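PDB 3EEF: N-carbamoylsarcosine amidase related protein from Thermoplasma acidophilum, which probably hydrolyses N-carbamoylsarcosine as a zinc-containing amidase of the isochorismatase-like cysteine hydrolase family. Local coordinates for residues T37-G42 with R80-D85. Numbering follows the deposited sequence.
Sequences TFRRSG and RPSAGD
The guanidinium of R39 has the hydroxyl of S82 over one face and the carboxylate of D85 at its edge. S82 OG sits above the centre of the group, 3.5 Å from R39 CZ. The guanidinium and carboxylate planes are nearly coplanar, 15° apart. Two nitrogens of R39 converge on a single carboxylate oxygen. R39 NE and R39 NH2 each lie 3.1 Å from D85 OD2 and meet its syn lone pair, and both bonds bend to 150°. A weak bond from R39 NE to D85 OD1, 3.4 Å long, adds to this salt bridge. The R39 side chain is stretched out (chi3 -163°), which carries the charge from the helix across to the loop. D85 OD2 takes a third donor, the backbone N of S82 at 3.0 Å, from above the carboxylate plane. This bond ties the carboxylate to the start of the type II turn S82 to D85. Y47 of strand 45-50 touches both R39 and D85. The salt bridge lies at the surface, away from the zinc site. It joins the C-terminal end of helix 22-40 to the turn leading into strand 86-90 of the parallel sheet, within the alpha/beta fold of the isochorismatase family.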
loop_
_atom_site.group_PDB
_atom_site.type_symbol
_atom_site.label_atom_id
_atom_site.label_comp_id
_atom_site.label_asym_id
_atom_site.label_seq_id
_atom_site.Cartn_x
_atom_site.Cartn_y
_atom_site.Cartn_z
ATOM N N THR A 37 31.012 3.049 6.399
ATOM C CA THR A 37 31.366 1.718 5.904
ATOM C C THR A 37 30.448 1.293 4.732
ATOM O O THR A 37 30.896 0.702 3.751
ATOM C CB THR A 37 31.264 0.652 7.007
ATOM O OG1 THR A 37 29.887 0.374 7.247
ATOM C CG2 THR A 37 31.898 1.117 8.317
ATOM N N PHE A 38 29.161 1.604 4.833
ATOM C CA PHE A 38 28.220 1.275 3.748
ATOM C C PHE A 38 28.591 1.988 2.453
ATOM O O PHE A 38 28.559 1.392 1.364
ATOM C CB PHE A 38 26.773 1.608 4.138
ATOM C CG PHE A 38 26.028 0.441 4.660
ATOM C CD1 PHE A 38 26.291 -0.052 5.922
ATOM C CD2 PHE A 38 25.067 -0.195 3.882
ATOM C CE1 PHE A 38 25.603 -1.172 6.403
ATOM C CE2 PHE A 38 24.384 -1.301 4.366
ATOM C CZ PHE A 38 24.656 -1.789 5.623
ATOM N N ARG A 39 28.919 3.273 2.589
ATOM C CA ARG A 39 29.366 4.087 1.457
ATOM C C ARG A 39 30.652 3.522 0.867
ATOM O O ARG A 39 30.727 3.284 -0.328
ATOM C CB ARG A 39 29.621 5.528 1.890
ATOM C CG ARG A 39 28.367 6.352 2.168
ATOM C CD ARG A 39 28.681 7.827 2.022
ATOM N NE ARG A 39 27.669 8.677 2.643
ATOM C CZ ARG A 39 27.841 9.425 3.735
ATOM N NH1 ARG A 39 29.015 9.469 4.375
ATOM N NH2 ARG A 39 26.828 10.158 4.192
ATOM N N ARG A 40 31.655 3.306 1.719
ATOM C CA ARG A 40 32.950 2.809 1.274
ATOM C C ARG A 40 32.776 1.454 0.582
ATOM O O ARG A 40 33.600 1.054 -0.232
ATOM C CB ARG A 40 33.950 2.725 2.445
ATOM N N SER A 41 31.682 0.767 0.894
ATOM C CA SER A 41 31.394 -0.521 0.292
ATOM C C SER A 41 30.350 -0.500 -0.846
ATOM O O SER A 41 29.986 -1.563 -1.346
ATOM C CB SER A 41 30.978 -1.492 1.384
ATOM O OG SER A 41 30.455 -2.663 0.806
ATOM N N GLY A 42 29.892 0.685 -1.261
ATOM C CA GLY A 42 28.993 0.835 -2.419
ATOM C C GLY A 42 27.517 0.498 -2.202
ATOM O O GLY A 42 26.704 0.629 -3.108
ATOM N N ARG A 80 25.750 14.517 7.193
ATOM C CA ARG A 80 25.218 15.093 5.992
ATOM C C ARG A 80 25.197 14.049 4.898
ATOM O O ARG A 80 26.147 13.277 4.738
ATOM C CB ARG A 80 26.102 16.261 5.562
ATOM C CG ARG A 80 25.381 17.365 4.843
ATOM C CD ARG A 80 26.363 18.350 4.163
ATOM N NE ARG A 80 27.591 18.594 4.935
ATOM C CZ ARG A 80 27.741 19.503 5.907
ATOM N NH1 ARG A 80 26.730 20.290 6.282
ATOM N NH2 ARG A 80 28.922 19.619 6.520
ATOM N N PRO A 81 24.106 14.003 4.141
ATOM C CA PRO A 81 24.085 13.012 3.092
ATOM C C PRO A 81 25.004 13.417 1.940
ATOM O O PRO A 81 25.146 14.611 1.674
ATOM C CB PRO A 81 22.616 12.991 2.650
ATOM C CG PRO A 81 21.875 13.733 3.719
ATOM C CD PRO A 81 22.829 14.716 4.252
ATOM N N SER A 82 25.617 12.413 1.306
ATOM C CA SER A 82 26.466 12.575 0.127
ATOM C C SER A 82 25.705 12.300 -1.147
ATOM O O SER A 82 24.560 11.858 -1.130
ATOM C CB SER A 82 27.637 11.572 0.141
ATOM O OG SER A 82 28.512 11.777 1.230
ATOM N N ALA A 83 26.387 12.565 -2.260
ATOM C CA ALA A 83 25.951 12.146 -3.583
ATOM C C ALA A 83 25.817 10.628 -3.593
ATOM O O ALA A 83 26.738 9.902 -3.181
ATOM C CB ALA A 83 26.979 12.597 -4.640
ATOM N N GLY A 84 24.667 10.149 -4.051
ATOM C CA GLY A 84 24.402 8.695 -4.130
ATOM C C GLY A 84 23.488 8.177 -3.030
ATOM O O GLY A 84 22.714 7.230 -3.247
ATOM N N ASP A 85 23.602 8.773 -1.846
ATOM C CA ASP A 85 22.661 8.507 -0.756
ATOM C C ASP A 85 21.271 8.943 -1.159
ATOM O O ASP A 85 21.115 9.981 -1.778
ATOM C CB ASP A 85 23.016 9.311 0.467
ATOM C CG ASP A 85 24.357 8.956 1.044
ATOM O OD1 ASP A 85 24.979 7.967 0.623
ATOM O OD2 ASP A 85 24.752 9.658 1.984
#